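Local coordinates for extracellular solute-binding protein, family 1 (Bifidobacterium longum subsp. infantis, PDB 6FTH) that probably captures human milk oligosaccharides outside the cell and delivers them to an ABC transporter for uptake, at residues Q153-N158 with I312-P317; A54-K59 with L354-L359; Y386-D391 with V417-D422; S460-N465 with Q504-I509. All blocks are in the same frame, centred on the assembly; numbering follows the deposited sequence.

Contact 1: residues Q153-N158 with I312-P317; sequences QHMFIN and IPIPVP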
loop_
_atom_site.group_PDB
_atom_site.type_symbol
_atom_site.label_atom_id
_atom_site.label_comp_id
_atom_site.label_asym_id
_atom_site.label_seq_id
_atom_site.Cartn_x
_atom_site.Cartn_y
_atom_site.Cartn_z
ATOM N N GLN A 153 6.119 4.201 -0.159
ATOM C CA GLN A 153 7.290 3.975 0.667
ATOM C C GLN A 153 8.315 5.085 0.435
ATOM O O GLN A 153 8.622 5.414 -0.716
ATOM C CB GLN A 153 7.924 2.642 0.268
ATOM C CG GLN A 153 6.952 1.506 0.133
ATOM C CD GLN A 153 6.157 1.269 1.388
ATOM O OE1 GLN A 153 6.685 1.351 2.497
ATOM N NE2 GLN A 153 4.884 0.947 1.218
ATOM N N HIS A 154 8.850 5.659 1.523
ATOM C CA HIS A 154 9.837 6.731 1.433
ATOM C C HIS A 154 10.803 6.662 2.603
ATOM O O HIS A 154 10.487 6.107 3.655
ATOM C CB HIS A 154 9.183 8.126 1.430
ATOM C CG HIS A 154 8.013 8.177 0.536
ATOM N ND1 HIS A 154 6.772 7.729 0.925
ATOM C CD2 HIS A 154 7.908 8.484 -0.780
ATOM C CE1 HIS A 154 5.942 7.796 -0.097
ATOM N NE2 HIS A 154 6.608 8.237 -1.145
ATOM N N MET A 155 11.986 7.254 2.415
ATOM C CA MET A 155 13.001 7.371 3.452
ATOM C C MET A 155 13.190 8.854 3.731
ATOM O O MET A 155 13.547 9.614 2.829
ATOM C CB MET A 155 14.313 6.750 2.968
ATOM C CG MET A 155 15.423 6.761 3.989
ATOM S SD MET A 155 16.886 5.957 3.301
ATOM C CE MET A 155 17.988 5.920 4.723
ATOM N N PHE A 156 12.955 9.261 4.974
ATOM C CA PHE A 156 13.067 10.657 5.383
ATOM C C PHE A 156 14.320 10.886 6.219
ATOM O O PHE A 156 14.753 10.016 6.982
ATOM C CB PHE A 156 11.837 11.070 6.195
ATOM C CG PHE A 156 10.547 10.929 5.441
ATOM C CD1 PHE A 156 10.361 11.588 4.244
ATOM C CD2 PHE A 156 9.528 10.118 5.918
ATOM C CE1 PHE A 156 9.159 11.461 3.534
ATOM C CE2 PHE A 156 8.335 9.985 5.214
ATOM C CZ PHE A 156 8.163 10.643 4.008
ATOM N N ILE A 157 14.886 12.087 6.095
ATOM C CA ILE A 157 15.995 12.505 6.946
ATOM C C ILE A 157 15.743 13.922 7.439
ATOM O O ILE A 157 15.091 14.729 6.766
ATOM C CB ILE A 157 17.349 12.376 6.230
ATOM C CG1 ILE A 157 18.524 12.475 7.206
ATOM C CG2 ILE A 157 17.490 13.381 5.128
ATOM C CD1 ILE A 157 19.754 11.824 6.645
ATOM N N ASN A 158 16.257 14.213 8.636
ATOM C CA ASN A 158 16.168 15.548 9.228
ATOM C C ASN A 158 17.240 16.411 8.578
ATOM O O ASN A 158 18.421 16.353 8.939
ATOM C CB ASN A 158 16.301 15.507 10.745
ATOM C CG ASN A 158 15.945 16.837 11.345
ATOM O OD1 ASN A 158 16.368 17.872 10.817
ATOM N ND2 ASN A 158 15.103 16.828 12.356
ATOM N N ILE A 312 13.122 15.892 4.821
ATOM C CA ILE A 312 12.999 15.706 3.381
ATOM C C ILE A 312 13.038 14.222 3.040
ATOM O O ILE A 312 13.632 13.411 3.780
ATOM C CB ILE A 312 14.098 16.446 2.606
ATOM C CG1 ILE A 312 15.481 15.847 2.903
ATOM C CG2 ILE A 312 14.054 17.944 2.958
ATOM C CD1 ILE A 312 16.622 16.429 2.076
ATOM N N PRO A 313 12.442 13.826 1.915
ATOM C CA PRO A 313 12.636 12.467 1.410
ATOM C C PRO A 313 13.955 12.443 0.668
ATOM O O PRO A 313 14.258 13.361 -0.102
ATOM C CB PRO A 313 11.468 12.292 0.423
ATOM C CG PRO A 313 10.729 13.657 0.378
ATOM C CD PRO A 313 11.667 14.648 0.980
ATOM N N ILE A 314 14.738 11.395 0.898
ATOM C CA ILE A 314 15.988 11.231 0.160
ATOM C C ILE A 314 16.029 9.951 -0.656
ATOM O O ILE A 314 15.477 8.916 -0.246
ATOM C CB ILE A 314 17.222 11.256 1.073
ATOM C CG1 ILE A 314 17.124 10.185 2.153
ATOM C CG2 ILE A 314 17.412 12.655 1.638
ATOM C CD1 ILE A 314 18.431 9.962 2.908
ATOM N N PRO A 315 16.732 9.965 -1.780
ATOM C CA PRO A 315 17.041 8.701 -2.450
ATOM C C PRO A 315 17.748 7.769 -1.471
ATOM O O PRO A 315 18.492 8.209 -0.584
ATOM C CB PRO A 315 17.981 9.130 -3.574
ATOM C CG PRO A 315 17.649 10.621 -3.805
ATOM C CD PRO A 315 17.352 11.124 -2.458
ATOM N N VAL A 316 17.543 6.468 -1.630
ATOM C CA VAL A 316 18.148 5.554 -0.655
ATOM C C VAL A 316 19.657 5.504 -0.873
ATOM O O VAL A 316 20.111 5.476 -2.024
ATOM C CB VAL A 316 17.526 4.158 -0.753
ATOM C CG1 VAL A 316 17.983 3.385 -2.021
ATOM C CG2 VAL A 316 17.820 3.335 0.524
ATOM N N PRO A 317 20.474 5.508 0.177
ATOM C CA PRO A 317 21.919 5.326 -0.017
ATOM C C PRO A 317 22.254 3.963 -0.613
ATOM O O PRO A 317 21.606 2.952 -0.312
ATOM C CB PRO A 317 22.483 5.475 1.404
ATOM C CG PRO A 317 21.484 6.391 2.088
ATOM C CD PRO A 317 20.145 5.872 1.573
#
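I312 pairs with I157 through two antiparallel backbone bonds, I312 N to I157 O at 3.0 Å and I157 N to I312 O at 2.9 Å. Their side chains lie side by side on the same face of the sheet. Next comes P313, opposite F156 in a non-hydrogen-bonded pair, a position where proline's missing N-H costs the sheet nothing. F156, its CG swung anti to the carbonyl carbon (chi1 -60°), brings CE1 to 4.0 Å from P313 CB, while the carbonyl of I312 lies at the ring edge. Shrinking F156 to an alanine would probably leave the P313 ring without its aromatic neighbour and open a gap beside helix 300-304. I314 restores the pairing with I314 N to M155 O, 2.9 Å and nearly straight, and sets its CG2 3.6 Å from I157 CG2. Farther along, the M155 side chain, extended from CG outward with CG anti to the backbone N (chi1 -177°), crosses that of V316 at about a right angle, SD 3.9 Å from V316 CG2, and meets the P317 ring tip to tip, SD 3.7 Å from P317 CD. Strand 311-313 is an outer strand of this mixed sheet; strand 154-158 bonds on its other side to strand 292-297, whose V294 and F296 touch M155. Helix 300-304 packs on F156 and P313, and helix 423-432 lies against H154.

Contact 2: residues A54-K59 with L354-L359; sequences ADCDCK and LKLANL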
loop_
_atom_site.group_PDB
_atom_site.type_symbol
_atom_site.label_atom_id
_atom_site.label_comp_id
_atom_site.label_asym_id
_atom_site.label_seq_id
_atom_site.Cartn_x
_atom_site.Cartn_y
_atom_site.Cartn_z
ATOM N N ALA A 54 -31.453 7.826 -5.896
ATOM C CA ALA A 54 -32.449 8.400 -6.797
ATOM C C ALA A 54 -32.054 8.181 -8.250
ATOM O O ALA A 54 -32.872 7.761 -9.081
ATOM C CB ALA A 54 -32.573 9.893 -6.512
ATOM N N ASP A 55 -30.788 8.447 -8.573
ATOM C CA ASP A 55 -30.323 8.323 -9.951
ATOM C C ASP A 55 -30.352 6.887 -10.422
ATOM O O ASP A 55 -30.469 6.633 -11.621
ATOM C CB ASP A 55 -28.900 8.859 -10.075
ATOM C CG ASP A 55 -28.839 10.365 -10.053
ATOM O OD1 ASP A 55 -29.911 11.024 -9.915
ATOM O OD2 ASP A 55 -27.719 10.897 -10.185
ATOM N N CYS A 56 -30.224 5.941 -9.507
ATOM C CA CYS A 56 -30.328 4.546 -9.873
ATOM C C CYS A 56 -31.772 4.110 -10.089
ATOM O O CYS A 56 -32.000 3.067 -10.695
ATOM C CB CYS A 56 -29.713 3.702 -8.768
ATOM S SG CYS A 56 -28.803 2.290 -9.410
ATOM N N ASP A 57 -32.746 4.879 -9.603
ATOM C CA ASP A 57 -34.149 4.486 -9.690
ATOM C C ASP A 57 -34.362 3.124 -9.037
ATOM O O ASP A 57 -35.084 2.270 -9.551
ATOM C CB ASP A 57 -34.634 4.488 -11.138
ATOM C CG ASP A 57 -36.126 4.737 -11.255
ATOM O OD1 ASP A 57 -36.748 5.172 -10.261
ATOM O OD2 ASP A 57 -36.675 4.494 -12.347
ATOM N N CYS A 58 -33.705 2.906 -7.902
ATOM C CA CYS A 58 -33.817 1.654 -7.173
ATOM C C CYS A 58 -33.863 1.976 -5.691
ATOM O O CYS A 58 -33.708 3.125 -5.277
ATOM C CB CYS A 58 -32.652 0.701 -7.491
ATOM S SG CYS A 58 -31.076 1.211 -6.790
ATOM N N LYS A 59 -34.108 0.954 -4.889
ATOM C CA LYS A 59 -34.030 1.080 -3.443
ATOM C C LYS A 59 -32.757 0.389 -2.991
ATOM O O LYS A 59 -32.576 -0.804 -3.263
ATOM C CB LYS A 59 -35.246 0.440 -2.780
ATOM C CG LYS A 59 -35.166 0.403 -1.263
ATOM C CD LYS A 59 -35.169 1.796 -0.667
ATOM C CE LYS A 59 -34.791 1.773 0.804
ATOM N NZ LYS A 59 -35.139 0.466 1.428
ATOM N N LEU A 354 -25.855 -3.318 -11.864
ATOM C CA LEU A 354 -24.891 -2.873 -12.867
ATOM C C LEU A 354 -25.044 -1.387 -13.164
ATOM O O LEU A 354 -24.051 -0.693 -13.401
ATOM C CB LEU A 354 -25.050 -3.718 -14.123
ATOM C CG LEU A 354 -24.648 -5.196 -13.968
ATOM C CD1 LEU A 354 -25.105 -6.037 -15.178
ATOM C CD2 LEU A 354 -23.117 -5.337 -13.752
ATOM N N LYS A 355 -26.275 -0.872 -13.133
ATOM C CA LYS A 355 -26.463 0.568 -13.256
ATOM C C LYS A 355 -25.834 1.291 -12.073
ATOM O O LYS A 355 -25.210 2.349 -12.239
ATOM C CB LYS A 355 -27.952 0.898 -13.358
ATOM C CG LYS A 355 -28.207 2.388 -13.276
ATOM C CD LYS A 355 -29.467 2.830 -14.009
ATOM C CE LYS A 355 -30.692 2.254 -13.410
ATOM N NZ LYS A 355 -31.904 3.070 -13.817
ATOM N N LEU A 356 -25.975 0.725 -10.873
ATOM C CA LEU A 356 -25.318 1.286 -9.692
ATOM C C LEU A 356 -23.793 1.322 -9.849
ATOM O O LEU A 356 -23.146 2.327 -9.511
ATOM C CB LEU A 356 -25.714 0.482 -8.449
ATOM C CG LEU A 356 -25.039 0.844 -7.132
ATOM C CD1 LEU A 356 -25.417 2.263 -6.727
ATOM C CD2 LEU A 356 -25.441 -0.138 -6.039
ATOM N N ALA A 357 -23.197 0.233 -10.339
ATOM C CA ALA A 357 -21.763 0.244 -10.625
ATOM C C ALA A 357 -21.414 1.351 -11.606
ATOM O O ALA A 357 -20.454 2.108 -11.410
ATOM C CB ALA A 357 -21.336 -1.101 -11.210
ATOM N N ASN A 358 -22.167 1.436 -12.693
ATOM C CA ASN A 358 -21.851 2.429 -13.700
ATOM C C ASN A 358 -21.869 3.824 -13.096
ATOM O O ASN A 358 -21.010 4.653 -13.406
ATOM C CB ASN A 358 -22.835 2.327 -14.866
ATOM C CG ASN A 358 -22.412 3.178 -16.017
ATOM O OD1 ASN A 358 -21.274 3.085 -16.475
ATOM N ND2 ASN A 358 -23.290 4.089 -16.447
ATOM N N LEU A 359 -22.844 4.095 -12.223
ATOM C CA LEU A 359 -22.960 5.419 -11.624
ATOM C C LEU A 359 -21.851 5.682 -10.605
ATOM O O LEU A 359 -21.296 6.790 -10.558
ATOM C CB LEU A 359 -24.339 5.594 -10.994
ATOM C CG LEU A 359 -25.500 5.623 -11.995
ATOM C CD1 LEU A 359 -26.819 5.655 -11.255
ATOM C CD2 LEU A 359 -25.377 6.840 -12.923
HETATM O O HOH W 1 -31.981 5.656 -13.566
#
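L359 CD1 lies over one face of the D55-C56 peptide, 3.8 Å from D55 O, at the end of helix 47-56. K355, also from helix 350-360, comes in at the carbonyl end of the next peptide, C56-D57, with CE 3.1 Å from C56 O; its NZ stands well above the plane and makes a weak hydrogen bond to C56 O (3.1 Å). The bend at chi3 (64°) turns the ammonium over the helix end, where a water takes a bond from K355 NZ at 2.6 Å and gives one to D55 O at 2.7 Å. The lysine is thus tied to two successive terminal carbonyls, where its charge would suit the helix dipole. D57, whose OD1 is salt-bridged to K27, keeps its carboxylate apart from K355. Deeper in, C56 SG nestles against the backbone and CB of L356, 3.5 Å from L356 N and 3.7 Å from L356 CB. D57, with positive phi, closes a Schellman motif, after which the chain enters strand 59-66; strand 29-36, helix 47-56 and strand 59-66 form a beta-alpha-beta unit, the building block of solute-binding-protein lobes.

Contact 3: residues Y386-D391 with V417-D422; sequences YTVDED and VTIKGD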
loop_
_atom_site.group_PDB
_atom_site.type_symbol
_atom_site.label_atom_id
_atom_site.label_comp_id
_atom_site.label_asym_id
_atom_site.label_seq_id
_atom_site.Cartn_x
_atom_site.Cartn_y
_atom_site.Cartn_z
ATOM N N TYR A 386 -12.114 20.583 -9.205
ATOM C CA TYR A 386 -12.797 20.498 -7.921
ATOM C C TYR A 386 -11.897 21.111 -6.867
ATOM O O TYR A 386 -10.678 20.954 -6.926
ATOM C CB TYR A 386 -13.118 19.043 -7.565
ATOM C CG TYR A 386 -13.996 18.412 -8.602
ATOM C CD1 TYR A 386 -15.379 18.524 -8.538
ATOM C CD2 TYR A 386 -13.436 17.774 -9.699
ATOM C CE1 TYR A 386 -16.179 17.984 -9.507
ATOM C CE2 TYR A 386 -14.233 17.208 -10.682
ATOM C CZ TYR A 386 -15.614 17.326 -10.584
ATOM O OH TYR A 386 -16.450 16.797 -11.538
ATOM N N THR A 387 -12.499 21.793 -5.891
ATOM C CA THR A 387 -11.763 22.414 -4.793
ATOM C C THR A 387 -12.280 21.911 -3.454
ATOM O O THR A 387 -13.482 21.973 -3.175
ATOM C CB THR A 387 -11.869 23.938 -4.845
ATOM O OG1 THR A 387 -11.351 24.400 -6.100
ATOM C CG2 THR A 387 -11.090 24.562 -3.699
ATOM N N VAL A 388 -11.363 21.424 -2.641
ATOM C CA VAL A 388 -11.656 20.942 -1.298
ATOM C C VAL A 388 -11.447 22.074 -0.294
ATOM O O VAL A 388 -10.442 22.797 -0.339
ATOM C CB VAL A 388 -10.755 19.747 -0.952
ATOM C CG1 VAL A 388 -11.019 19.253 0.493
ATOM C CG2 VAL A 388 -10.955 18.620 -1.940
ATOM N N ASP A 389 -12.393 22.212 0.631
ATOM C CA ASP A 389 -12.210 23.073 1.798
ATOM C C ASP A 389 -11.344 22.284 2.771
ATOM O O ASP A 389 -11.826 21.385 3.465
ATOM C CB ASP A 389 -13.572 23.403 2.395
ATOM C CG ASP A 389 -13.494 24.392 3.539
ATOM O OD1 ASP A 389 -12.479 24.408 4.255
ATOM O OD2 ASP A 389 -14.479 25.147 3.727
ATOM N N GLU A 390 -10.050 22.588 2.789
ATOM C CA GLU A 390 -9.078 21.750 3.486
ATOM C C GLU A 390 -9.331 21.701 4.984
ATOM O O GLU A 390 -9.261 20.623 5.593
ATOM C CB GLU A 390 -7.667 22.255 3.197
ATOM C CG GLU A 390 -7.274 22.115 1.734
ATOM C CD GLU A 390 -6.014 22.844 1.386
ATOM O OE1 GLU A 390 -5.142 22.996 2.267
ATOM O OE2 GLU A 390 -5.907 23.258 0.209
ATOM N N ASP A 391 -9.612 22.853 5.606
ATOM C CA ASP A 391 -9.827 22.852 7.048
ATOM C C ASP A 391 -11.101 22.115 7.414
ATOM O O ASP A 391 -11.163 21.435 8.446
ATOM C CB ASP A 391 -9.881 24.285 7.571
ATOM C CG ASP A 391 -8.548 24.978 7.494
ATOM O OD1 ASP A 391 -7.510 24.276 7.368
ATOM O OD2 ASP A 391 -8.530 26.226 7.572
ATOM N N VAL A 417 -9.283 15.026 -14.559
ATOM C CA VAL A 417 -9.826 15.730 -13.404
ATOM C C VAL A 417 -8.681 16.333 -12.616
ATOM O O VAL A 417 -7.650 15.684 -12.404
ATOM C CB VAL A 417 -10.616 14.740 -12.526
ATOM C CG1 VAL A 417 -10.892 15.319 -11.107
ATOM C CG2 VAL A 417 -11.901 14.359 -13.228
ATOM N N THR A 418 -8.855 17.582 -12.184
ATOM C CA THR A 418 -7.917 18.267 -11.307
ATOM C C THR A 418 -8.606 18.535 -9.981
ATOM O O THR A 418 -9.752 19.001 -9.959
ATOM C CB THR A 418 -7.458 19.588 -11.914
ATOM O OG1 THR A 418 -6.701 19.299 -13.100
ATOM C CG2 THR A 418 -6.577 20.351 -10.921
ATOM N N ILE A 419 -7.911 18.228 -8.893
ATOM C CA ILE A 419 -8.414 18.471 -7.548
ATOM C C ILE A 419 -7.441 19.402 -6.870
ATOM O O ILE A 419 -6.238 19.120 -6.811
ATOM C CB ILE A 419 -8.537 17.174 -6.741
ATOM C CG1 ILE A 419 -9.516 16.215 -7.433
ATOM C CG2 ILE A 419 -8.990 17.493 -5.301
ATOM C CD1 ILE A 419 -9.520 14.791 -6.865
ATOM N N LYS A 420 -7.963 20.503 -6.353
ATOM C CA LYS A 420 -7.208 21.392 -5.502
ATOM C C LYS A 420 -7.614 21.117 -4.061
ATOM O O LYS A 420 -8.809 21.083 -3.747
ATOM C CB LYS A 420 -7.503 22.838 -5.873
ATOM C CG LYS A 420 -6.890 23.845 -4.943
ATOM C CD LYS A 420 -7.275 25.230 -5.450
ATOM C CE LYS A 420 -6.904 26.371 -4.558
ATOM N NZ LYS A 420 -7.458 27.608 -5.232
ATOM N N GLY A 421 -6.632 20.871 -3.211
ATOM C CA GLY A 421 -6.881 20.695 -1.799
ATOM C C GLY A 421 -7.006 19.276 -1.299
ATOM O O GLY A 421 -7.519 19.075 -0.191
ATOM N N ASP A 422 -6.597 18.278 -2.079
ATOM C CA ASP A 422 -6.430 16.913 -1.574
ATOM C C ASP A 422 -5.033 16.907 -0.994
ATOM O O ASP A 422 -4.045 16.610 -1.674
ATOM C CB ASP A 422 -6.570 15.858 -2.661
ATOM C CG ASP A 422 -6.212 14.486 -2.169
ATOM O OD1 ASP A 422 -5.991 14.309 -0.948
ATOM O OD2 ASP A 422 -6.193 13.549 -3.007
HETATM O O HOH W 2 -10.621 27.042 -6.368
#
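Y386 is joined to the neighbouring strand on both of its backbone polar atoms: Y386 N donates to T418 O at 2.9 Å, and Y386 O receives K420 N at 2.8 Å. K420 O in turn accepts V388 N, also at 2.8 Å, so the bonds alternate as in a parallel pair. The phenol OH is bonded to E363; Y386 CG, anti to the carbonyl carbon (chi1 -60°), puts the ring edge toward V417, whose CG1 is 3.8 Å from Y386 CD2. T387 and K420 point the same way from the other face. T387 OG1 is bonded to D381 and also accepts a hydrogen bond from a water 2.8 Å away, which itself receives only a weak bond from K420 NZ. Strands 385-388 and 418-420, with helix 390-398 between them in sequence, make a beta-alpha-beta unit; locally, residues 386-388 and 418-420 run at 24° to each other. Each strand runs out into an aspartate N-cap: D389 OD1 holds K392 N at the start of helix 390-398, and D422 OD1 holds G425 N at the start of helix 423-432, its OD2 bonding to Y148. G421 makes the turn toward D422 at a positive phi of 97°, and any CB there would run into V388 O. The extended E390 side chain lies over this bare backbone, OE2 3.4 Å from G421 CA, while V388 CB comes equally near G421 O.

Contact 4: residues S460-N465 with Q504-I509; sequences SNTLTN and QENVKI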
loop_
_atom_site.group_PDB
_atom_site.type_symbol
_atom_site.label_atom_id
_atom_site.label_comp_id
_atom_site.label_asym_id
_atom_site.label_seq_id
_atom_site.Cartn_x
_atom_site.Cartn_y
_atom_site.Cartn_z
ATOM N N SER A 460 -2.395 -20.389 -5.210
ATOM C CA SER A 460 -2.509 -19.452 -4.095
ATOM C C SER A 460 -2.520 -20.177 -2.760
ATOM O O SER A 460 -1.846 -19.761 -1.813
ATOM C CB SER A 460 -3.767 -18.604 -4.261
ATOM O OG SER A 460 -3.627 -17.707 -5.340
ATOM N N ASN A 461 -3.251 -21.287 -2.668
ATOM C CA ASN A 461 -3.277 -22.037 -1.423
ATOM C C ASN A 461 -1.912 -22.653 -1.116
ATOM O O ASN A 461 -1.467 -22.656 0.035
ATOM C CB ASN A 461 -4.394 -23.085 -1.464
ATOM C CG ASN A 461 -5.787 -22.446 -1.439
ATOM O OD1 ASN A 461 -5.974 -21.353 -0.922
ATOM N ND2 ASN A 461 -6.759 -23.139 -2.008
ATOM N N THR A 462 -1.211 -23.157 -2.131
ATOM C CA THR A 462 0.141 -23.649 -1.884
ATOM C C THR A 462 1.037 -22.540 -1.360
ATOM O O THR A 462 1.761 -22.723 -0.376
ATOM C CB THR A 462 0.736 -24.229 -3.163
ATOM O OG1 THR A 462 -0.044 -25.370 -3.562
ATOM C CG2 THR A 462 2.181 -24.644 -2.936
ATOM N N LEU A 463 1.017 -21.389 -2.030
ATOM C CA LEU A 463 1.840 -20.257 -1.601
ATOM C C LEU A 463 1.552 -19.883 -0.162
ATOM O O LEU A 463 2.471 -19.758 0.649
ATOM C CB LEU A 463 1.600 -19.055 -2.506
ATOM C CG LEU A 463 2.138 -19.172 -3.933
ATOM C CD1 LEU A 463 1.655 -17.987 -4.714
ATOM C CD2 LEU A 463 3.666 -19.233 -3.965
ATOM N N THR A 464 0.277 -19.693 0.170
ATOM C CA THR A 464 -0.081 -19.232 1.507
ATOM C C THR A 464 0.279 -20.270 2.563
ATOM O O THR A 464 0.791 -19.926 3.640
ATOM C CB THR A 464 -1.575 -18.897 1.549
ATOM O OG1 THR A 464 -2.337 -20.066 1.283
ATOM C CG2 THR A 464 -1.926 -17.861 0.548
ATOM N N ASN A 465 0.044 -21.551 2.274
ATOM C CA ASN A 465 0.391 -22.597 3.229
ATOM C C ASN A 465 1.893 -22.613 3.486
ATOM O O ASN A 465 2.340 -22.633 4.637
ATOM C CB ASN A 465 -0.087 -23.966 2.737
ATOM C CG ASN A 465 -0.392 -24.944 3.894
ATOM O OD1 ASN A 465 -1.527 -25.019 4.386
ATOM N ND2 ASN A 465 0.621 -25.687 4.330
ATOM N N GLN A 504 11.423 -22.928 -2.618
ATOM C CA GLN A 504 11.742 -23.042 -4.045
ATOM C C GLN A 504 10.519 -23.416 -4.870
ATOM O O GLN A 504 10.434 -23.039 -6.050
ATOM C CB GLN A 504 12.881 -24.025 -4.282
ATOM C CG GLN A 504 14.156 -23.664 -3.608
ATOM C CD GLN A 504 14.558 -22.258 -3.907
ATOM O OE1 GLN A 504 14.502 -21.816 -5.054
ATOM N NE2 GLN A 504 14.919 -21.518 -2.870
ATOM N N GLU A 505 9.550 -24.128 -4.278
ATOM C CA GLU A 505 8.266 -24.323 -4.931
ATOM C C GLU A 505 7.571 -22.984 -5.129
ATOM O O GLU A 505 7.002 -22.705 -6.192
ATOM C CB GLU A 505 7.389 -25.259 -4.088
ATOM C CG GLU A 505 5.992 -25.491 -4.677
ATOM C CD GLU A 505 5.137 -26.446 -3.839
ATOM O OE1 GLU A 505 5.310 -26.474 -2.588
ATOM O OE2 GLU A 505 4.290 -27.151 -4.441
ATOM N N ASN A 506 7.603 -22.139 -4.100
ATOM C CA ASN A 506 6.972 -20.830 -4.205
ATOM C C ASN A 506 7.642 -19.978 -5.284
ATOM O O ASN A 506 6.961 -19.281 -6.040
ATOM C CB ASN A 506 7.031 -20.117 -2.843
ATOM C CG ASN A 506 5.989 -20.608 -1.863
ATOM O OD1 ASN A 506 5.403 -21.658 -2.037
ATOM N ND2 ASN A 506 5.721 -19.801 -0.841
ATOM N N VAL A 507 8.982 -20.003 -5.359
ATOM C CA VAL A 507 9.668 -19.269 -6.423
ATOM C C VAL A 507 9.172 -19.718 -7.792
ATOM O O VAL A 507 8.857 -18.895 -8.662
ATOM C CB VAL A 507 11.193 -19.424 -6.290
ATOM C CG1 VAL A 507 11.860 -18.837 -7.505
ATOM C CG2 VAL A 507 11.692 -18.752 -5.016
ATOM N N LYS A 508 9.097 -21.033 -8.000
ATOM C CA LYS A 508 8.681 -21.547 -9.295
ATOM C C LYS A 508 7.227 -21.186 -9.609
ATOM O O LYS A 508 6.895 -20.888 -10.765
ATOM C CB LYS A 508 8.926 -23.055 -9.318
ATOM C CG LYS A 508 8.629 -23.740 -10.641
ATOM C CD LYS A 508 9.427 -25.078 -10.844
ATOM C CE LYS A 508 9.224 -25.996 -9.698
ATOM N NZ LYS A 508 9.792 -27.319 -10.013
ATOM N N ILE A 509 6.337 -21.213 -8.595
ATOM C CA ILE A 509 4.950 -20.798 -8.788
ATOM C C ILE A 509 4.874 -19.339 -9.221
ATOM O O ILE A 509 4.180 -19.000 -10.188
ATOM C CB ILE A 509 4.134 -21.052 -7.506
ATOM C CG1 ILE A 509 3.912 -22.560 -7.345
ATOM C CG2 ILE A 509 2.818 -20.293 -7.543
ATOM C CD1 ILE A 509 3.298 -22.961 -5.984
HETATM O O HOH W 3 1.887 -27.967 -3.826
#
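T462 and L463 meet E505, N506 and I509 where two helices of the all-helical C-terminal region, 457-484 and 503-518, pack in a roughly antiparallel pair, their local axes 9.8 Å apart at an angle of 144°. The tight side belongs to L463. Its CD2 methyl lies squarely over one face of the N506 amide, 3.4 Å from CG, and is also 3.8 Å from I509 CG2. N506 holds its CG anti to the carbonyl carbon (chi1 -78°), which lays the amide along the leucine while OD1 takes a hydrogen bond from N466. Cutting N506 back to an alanine would probably leave L463 CD2 without the flat amide it packs on and N466 without one of its acceptors. Toward solvent the packing thins to T462 and the exposed E505, whose OE1 also accepts a hydrogen bond from N466. I509 CD1 still reaches T462 CG2 at 3.7 Å. T462 CG2 also rests over the carboxylate plane of E505, 3.6 Å from CD, the two side chains crossing at about a right angle. Although no direct hydrogen bond joins the two segments, water spans this outer side: one molecule donates to E505 OE2 at 2.6 Å and lies 3.2 Å from T462 OG1.

Overall arrangement
The four contacts are spread over a two-lobed binding protein, and no two of them touch. Contact 1, in a sheet, and contact 2, between two helices, lie on opposite sides of the chain's centre, their own centres 45 Å apart; along the chain, contact 1 is nested within the loop that contact 2 closes. Contacts 3 and 4 are likewise on opposite sides, 44 Å between centres. Contact 3 is closer to contacts 2 and 1, with nearest atoms about 11 and 13 Å away, and helix 423-432, capped by D422, carries it toward H154 of contact 1. In this family the ligand usually binds in the cleft between the lobes.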